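Local coordinates for protein cellulosomal scaffoldin (Acetivibrio cellulolyticus, PDB 3ZUC) that probably binds crystalline cellulose through this family 3b carbohydrate-binding module, one domain of the major scaffoldin subunit ScaA of the cellulosome, at residues 109-112 with 113-117; 140-144 with 145-149. All blocks are in the same frame, centred on the assembly; numbering follows the deposited sequence.

How the contacts relate
Both contacts are local features of one CBM3 module, a beta sandwich of two antiparallel sheets, and each lies where a strand runs out into a turn. Contact 1 is the end of strand 102-112, of one sheet, with the loop that follows; contact 2 is the hairpin 140-143/146-149 at the border of the other sheet. Their centres are about 28 Å apart, on opposite sides of the centre of the chain, and their nearest atoms stay about 12 Å from each other, so they do not touch. Contact 1 borders the calcium site, with the side chain of K112 about 8 Å from the ion, whereas contact 2 is remote from the calcium; its E145 touches H3, a nickel ligand near the N-terminus.

Contact 1: 109-112 with 113-117; sequences RFAK and SDWTN
K112 reaches along the loop that follows its own strand and gives a hydrogen bond from NZ to N117 O (3.0 Å), the donor standing well above the carbonyl plane. Its chain is extended beyond CG, and on the way CD passes T116 OG1 at 3.4 Å, the two side chains crossing at about a right angle. Next to it, A111 CB sits over one face of the W115 six-membered ring, a CH-pi contact 3.7 Å from the centroid and 16° off the normal; K112 O lies over the same face of the indole.

A type I turn from K112 to W115 brings these groups together, closed by W115 N to K112 O (2.9 Å). Within the loop, D114 OD1 takes two bonds from one face of its carboxylate, from T116 OG1 (2.7 Å) and, as an Asx turn, from T116 N, while OD2 makes a salt bridge with K53. One water links K112 N to T116 O, a second K112 NZ to T116 OG1.

Three carbonyl oxygens, of N117, V49 and G51, and the Y118 ring in a cation-pi contact would favour the charged ammonium of K112; its bonds to V49 and G51, which flank the calcium ligand D50, join this loop to the calcium-binding segment.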
ATOM      1  N   ARG A 109      -3.043   8.227   3.814  0.54  6.99           N
ATOM      2  CA  ARG A 109      -2.671   9.297   2.882  0.54  6.51           C
ATOM      3  C   ARG A 109      -1.161   9.458   2.975  0.54  5.97           C
ATOM      4  O   ARG A 109      -0.544   9.109   3.980  0.54  6.50           O
ATOM      5  CB  ARG A 109      -3.340  10.682   3.218  0.54  6.25           C
ATOM      6  CG  ARG A 109      -4.868  10.672   3.250  0.54  8.63           C
ATOM      7  CD  ARG A 109      -5.381  11.893   4.014  0.54  9.81           C
ATOM      8  NE  ARG A 109      -5.013  11.772   5.413  0.54  8.51           N
ATOM      9  CZ  ARG A 109      -4.144  12.518   6.080  0.54  7.71           C
ATOM     10  NH1 ARG A 109      -3.547  13.582   5.530  0.54  8.34           N
ATOM     11  NH2 ARG A 109      -3.875  12.170   7.330  0.54  7.75           N
ATOM     12  N   PHE A 110      -0.571  10.059   1.944  1.00  5.52           N
ATOM     13  CA  PHE A 110       0.764  10.613   2.055  1.00  5.36           C
ATOM     14  C   PHE A 110       0.888  11.897   1.268  1.00  5.36           C
ATOM     15  O   PHE A 110       0.139  12.161   0.326  1.00  5.86           O
ATOM     16  CB  PHE A 110       1.861   9.596   1.733  1.00  5.84           C
ATOM     17  CG  PHE A 110       1.921   9.038   0.317  1.00  5.69           C
ATOM     18  CD1 PHE A 110       1.261   7.861  -0.014  1.00  6.10           C
ATOM     19  CD2 PHE A 110       2.746   9.628  -0.634  1.00  6.48           C
ATOM     20  CE1 PHE A 110       1.426   7.282  -1.259  1.00  7.02           C
ATOM     21  CE2 PHE A 110       2.907   9.042  -1.890  1.00  7.01           C
ATOM     22  CZ  PHE A 110       2.258   7.873  -2.191  1.00  7.14           C
ATOM     23  N   ALA A 111       1.840  12.720   1.709  1.00  5.44           N
ATOM     24  CA  ALA A 111       2.057  14.050   1.163  1.00  5.56           C
ATOM     25  C   ALA A 111       3.508  14.454   1.374  1.00  5.67           C
ATOM     26  O   ALA A 111       4.228  13.881   2.192  1.00  6.36           O
ATOM     27  CB  ALA A 111       1.136  15.072   1.822  1.00  6.68           C
ATOM     28  N   LYS A 112       3.905  15.499   0.659  1.00  5.86           N
ATOM     29  CA  LYS A 112       5.225  16.101   0.775  1.00  5.92           C
ATOM     30  C   LYS A 112       5.247  17.133   1.901  1.00  6.18           C
ATOM     31  O   LYS A 112       4.230  17.735   2.247  1.00  6.83           O
ATOM     32  CB  LYS A 112       5.582  16.792  -0.542  1.00  6.44           C
ATOM     33  CG  LYS A 112       5.607  15.833  -1.709  1.00  6.95           C
ATOM     34  CD  LYS A 112       5.920  16.548  -3.021  1.00  7.15           C
ATOM     35  CE  LYS A 112       5.735  15.603  -4.171  1.00  7.81           C
ATOM     36  NZ  LYS A 112       6.121  16.204  -5.476  1.00  7.79           N
ATOM     37  N   SER A 113       6.438  17.379   2.434  1.00  6.39           N
ATOM     38  CA  SER A 113       6.581  18.271   3.586  1.00  7.21           C
ATOM     39  C   SER A 113       6.115  19.688   3.312  1.00  7.09           C
ATOM     40  O   SER A 113       5.697  20.378   4.244  1.00  8.20           O
ATOM     41  CB  SER A 113       8.027  18.286   4.035  1.00  8.83           C
ATOM     42  OG  SER A 113       8.829  18.745   2.963  1.00  9.28           O
ATOM     43  N   ASP A 114       6.234  20.132   2.060  1.00  6.85           N
ATOM     44  CA  ASP A 114       5.836  21.459   1.633  1.00  7.09           C
ATOM     45  C   ASP A 114       4.481  21.456   0.926  1.00  7.49           C
ATOM     46  O   ASP A 114       4.062  22.515   0.431  1.00  9.10           O
ATOM     47  CB  ASP A 114       6.925  22.102   0.765  1.00  6.96           C
ATOM     48  CG  ASP A 114       7.249  21.322  -0.497  1.00  6.36           C
ATOM     49  OD1 ASP A 114       6.544  20.330  -0.802  1.00  6.56           O
ATOM     50  OD2 ASP A 114       8.228  21.731  -1.174  1.00  7.15           O
ATOM     51  N   TRP A 115       3.789  20.312   0.920  1.00  7.16           N
ATOM     52  CA  TRP A 115       2.443  20.199   0.363  1.00  7.76           C
ATOM     53  C   TRP A 115       2.376  20.528  -1.117  1.00  8.16           C
ATOM     54  O   TRP A 115       1.315  20.817  -1.649  1.00 10.01           O
ATOM     55  CB  TRP A 115       1.406  20.948   1.244  1.00  9.23           C
ATOM     56  CG  TRP A 115       1.245  20.200   2.528  1.00 10.21           C
ATOM     57  CD1 TRP A 115       1.994  20.312   3.663  1.00 11.85           C
ATOM     58  CD2 TRP A 115       0.332  19.140   2.762  1.00 10.28           C
ATOM     59  NE1 TRP A 115       1.580  19.386   4.606  1.00 13.78           N
ATOM     60  CE2 TRP A 115       0.565  18.645   4.061  1.00 12.73           C
ATOM     61  CE3 TRP A 115      -0.664  18.553   1.989  1.00 11.74           C
ATOM     62  CZ2 TRP A 115      -0.194  17.621   4.610  1.00 14.12           C
ATOM     63  CZ3 TRP A 115      -1.408  17.530   2.539  1.00 13.14           C
ATOM     64  CH2 TRP A 115      -1.162  17.080   3.826  1.00 14.06           C
ATOM     65  N   THR A 116       3.500  20.388  -1.808  1.00  7.57           N
ATOM     66  CA  THR A 116       3.517  20.566  -3.251  1.00  7.94           C
ATOM     67  C   THR A 116       2.946  19.335  -3.979  1.00  7.51           C
ATOM     68  O   THR A 116       2.783  18.246  -3.421  1.00  8.27           O
ATOM     69  CB  THR A 116       4.932  20.929  -3.746  1.00  8.55           C
ATOM     70  OG1 THR A 116       5.861  19.910  -3.355  1.00  7.85           O
ATOM     71  CG2 THR A 116       5.354  22.313  -3.209  1.00  9.38           C
ATOM     72  N   ASN A 117       2.608  19.509  -5.246  1.00  7.59           N
ATOM     73  CA  ASN A 117       1.817  18.525  -5.955  1.00  7.40           C
ATOM     74  C   ASN A 117       2.585  17.323  -6.475  1.00  7.04           C
ATOM     75  O   ASN A 117       3.769  17.395  -6.828  1.00  8.01           O
ATOM     76  CB  ASN A 117       1.082  19.168  -7.123  1.00  8.51           C
ATOM     77  CG  ASN A 117      -0.040  20.086  -6.676  1.00 10.19           C
ATOM     78  OD1 ASN A 117      -0.617  19.921  -5.606  1.00 11.50           O
ATOM     79  ND2 ASN A 117      -0.339  21.070  -7.499  1.00 13.19           N
TER
HETATM   80  O   HOH W   1       2.228  17.153  -0.943  1.00  7.89           O
HETATM   81  O   HOH W   2       7.675  19.022  -5.103  1.00 12.50           O

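Contact 2: 140-144 with 145-149; sequences TAYSA and EGLIW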
ATOM      1  N   THR A 140       1.997  -4.312  -4.487  1.00  5.60           N
ATOM      2  CA  THR A 140       2.577  -5.579  -4.062  1.00  5.54           C
ATOM      3  C   THR A 140       2.454  -5.768  -2.564  1.00  5.37           C
ATOM      4  O   THR A 140       2.315  -4.798  -1.796  1.00  5.72           O
ATOM      5  CB  THR A 140       4.036  -5.725  -4.532  1.00  5.67           C
ATOM      6  OG1 THR A 140       4.760  -4.609  -4.019  1.00  5.83           O
ATOM      7  CG2 THR A 140       4.142  -5.780  -6.054  1.00  6.51           C
ATOM      8  N   ALA A 141       2.512  -7.028  -2.146  1.00  5.70           N
ATOM      9  CA  ALA A 141       2.559  -7.361  -0.730  1.00  5.77           C
ATOM     10  C   ALA A 141       3.600  -8.436  -0.516  1.00  5.53           C
ATOM     11  O   ALA A 141       3.953  -9.183  -1.441  1.00  6.11           O
ATOM     12  CB  ALA A 141       1.208  -7.855  -0.215  1.00  6.44           C
ATOM     13  N   TYR A 142       4.069  -8.496   0.722  1.00  5.99           N
ATOM     14  CA  TYR A 142       5.181  -9.333   1.147  1.00  6.10           C
ATOM     15  C   TYR A 142       4.856  -9.967   2.476  1.00  6.43           C
ATOM     16  O   TYR A 142       4.159  -9.359   3.302  1.00  7.12           O
ATOM     17  CB  TYR A 142       6.466  -8.484   1.329  1.00  6.55           C
ATOM     18  CG  TYR A 142       6.803  -7.715   0.085  1.00  6.18           C
ATOM     19  CD1 TYR A 142       6.133  -6.535  -0.212  1.00  6.40           C
ATOM     20  CD2 TYR A 142       7.721  -8.192  -0.841  1.00  6.45           C
ATOM     21  CE1 TYR A 142       6.332  -5.877  -1.398  1.00  6.28           C
ATOM     22  CE2 TYR A 142       7.955  -7.522  -2.028  1.00  6.25           C
ATOM     23  CZ  TYR A 142       7.230  -6.372  -2.319  1.00  6.08           C
ATOM     24  OH  TYR A 142       7.367  -5.714  -3.501  1.00  6.53           O
ATOM     25  N   SER A 143       5.406 -11.160   2.700  1.00  7.02           N
ATOM     26  CA  SER A 143       5.470 -11.780   4.004  1.00  7.96           C
ATOM     27  C   SER A 143       6.936 -11.865   4.408  1.00  7.83           C
ATOM     28  O   SER A 143       7.800 -11.305   3.736  1.00  8.58           O
ATOM     29  CB  SER A 143       4.878 -13.182   3.955  1.00 10.09           C
ATOM     30  OG  SER A 143       5.730 -14.008   3.226  1.00 12.42           O
ATOM     31  N   ALA A 144       7.242 -12.609   5.466  1.00  8.68           N
ATOM     32  CA  ALA A 144       8.637 -12.903   5.774  1.00 10.32           C
ATOM     33  C   ALA A 144       9.323 -13.658   4.640  1.00 10.30           C
ATOM     34  O   ALA A 144      10.557 -13.668   4.581  1.00 12.41           O
ATOM     35  CB  ALA A 144       8.742 -13.695   7.072  1.00 11.74           C
ATOM     36  N   GLU A 145       8.551 -14.331   3.794  1.00 10.56           N
ATOM     37  CA  GLU A 145       9.106 -15.062   2.656  1.00 11.64           C
ATOM     38  C   GLU A 145       9.452 -14.180   1.485  1.00  9.20           C
ATOM     39  O   GLU A 145      10.031 -14.670   0.517  1.00 10.89           O
ATOM     40  CB  GLU A 145       8.095 -16.116   2.167  1.00 13.32           C
ATOM     41  CG  GLU A 145       7.885 -17.251   3.078  0.54 11.65           C
ATOM     42  CD  GLU A 145       9.155 -18.017   3.241  0.51  9.79           C
ATOM     43  OE1 GLU A 145       9.428 -18.929   2.408  0.43  9.08           O
ATOM     44  OE2 GLU A 145       9.901 -17.699   4.188  0.39  8.90           O
ATOM     45  N   GLY A 146       9.065 -12.922   1.520  1.00  7.71           N
ATOM     46  CA  GLY A 146       9.249 -12.097   0.346  1.00  7.91           C
ATOM     47  C   GLY A 146       7.930 -11.835  -0.341  1.00  6.36           C
ATOM     48  O   GLY A 146       6.875 -11.799   0.291  1.00  6.85           O
ATOM     49  N   LEU A 147       7.985 -11.614  -1.643  1.00  6.37           N
ATOM     50  CA  LEU A 147       6.808 -11.211  -2.408  1.00  6.39           C
ATOM     51  C   LEU A 147       5.738 -12.302  -2.348  1.00  6.18           C
ATOM     52  O   LEU A 147       6.033 -13.475  -2.602  1.00  7.17           O
ATOM     53  CB  LEU A 147       7.226 -10.950  -3.854  1.00  6.46           C
ATOM     54  CG  LEU A 147       6.150 -10.473  -4.821  1.00  6.49           C
ATOM     55  CD1 LEU A 147       5.706  -9.055  -4.505  1.00  6.80           C
ATOM     56  CD2 LEU A 147       6.638 -10.576  -6.257  1.00  8.05           C
ATOM     57  N   ILE A 148       4.492 -11.883  -2.095  1.00  6.05           N
ATOM     58  CA  ILE A 148       3.348 -12.785  -2.076  1.00  6.44           C
ATOM     59  C   ILE A 148       2.168 -12.279  -2.915  1.00  6.18           C
ATOM     60  O   ILE A 148       1.185 -13.006  -3.065  1.00  7.06           O
ATOM     61  CB  ILE A 148       2.863 -13.112  -0.647  1.00  7.18           C
ATOM     62  CG1 ILE A 148       2.314 -11.868   0.059  1.00  7.45           C
ATOM     63  CG2 ILE A 148       3.966 -13.796   0.136  1.00  8.15           C
ATOM     64  CD1 ILE A 148       1.673 -12.142   1.408  1.00  9.57           C
ATOM     65  N   TRP A 149       2.251 -11.090  -3.503  1.00  6.00           N
ATOM     66  CA  TRP A 149       1.147 -10.562  -4.296  1.00  5.90           C
ATOM     67  C   TRP A 149       1.674  -9.515  -5.240  1.00  5.54           C
ATOM     68  O   TRP A 149       2.403  -8.604  -4.809  1.00  6.07           O
ATOM     69  CB  TRP A 149       0.080  -9.885  -3.394  1.00  6.42           C
ATOM     70  CG  TRP A 149      -1.012  -9.263  -4.207  1.00  6.37           C
ATOM     71  CD1 TRP A 149      -1.027  -8.018  -4.768  1.00  6.69           C
ATOM     72  CD2 TRP A 149      -2.230  -9.903  -4.625  1.00  6.79           C
ATOM     73  NE1 TRP A 149      -2.150  -7.854  -5.527  1.00  7.56           N
ATOM     74  CE2 TRP A 149      -2.920  -8.987  -5.441  1.00  7.14           C
ATOM     75  CE3 TRP A 149      -2.805 -11.153  -4.374  1.00  7.81           C
ATOM     76  CZ2 TRP A 149      -4.160  -9.290  -6.003  1.00  8.61           C
ATOM     77  CZ3 TRP A 149      -4.028 -11.432  -4.928  1.00  8.88           C
ATOM     78  CH2 TRP A 149      -4.691 -10.511  -5.731  1.00  9.17           C
TER
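The backbones of A141 and W149 pair through A141 N to W149 O (3.1 Å), and a classic beta bulge follows at once, with I148 and W149 both set against A141. A141 O therefore serves two donors: I148 N on a nearly straight bond (2.8 Å, 174°) and W149 N on a weak one. Y142 and L147 then form a non-hydrogen-bonded pair. At the end of the hairpin S143 and G146 exchange bonds in both directions; the one from G146 N to S143 O closes a type I turn. The S143 hydroxyl adds a side-chain bond inside that turn: chi1 of 70° turns OG back over it, where it accepts from E145 N (2.9 Å). G146, with a positive phi, ends the turn.

Side chains meet on both faces. On one, the L147 methyl CD1 lies 3.7 Å from Y142 CE2 and as far from T140 CB, having been carried there by a chi1 that puts CG anti to the backbone N (-178°). The T140 hydroxyl donates to Y142 OH (2.9 Å), which also bonds to E152. On the other face, A141 CB meets W149 CB at 3.9 Å and I148 CG1 at 4.2 Å, while I148 CG2 is a methyl beside the S143 hydroxyl.

The hairpin forms the border of a five-stranded antiparallel sheet. Strand 140-143 lies between 42-47, bonded to it through T140 with H44 and Y142 with K42, and the outermost strand 146-149. The A141 and W149 side chains reach V8, and that of I148 reaches L6, both on strand 6-12 of the other sheet; W149 NE1 bonds to W136 O.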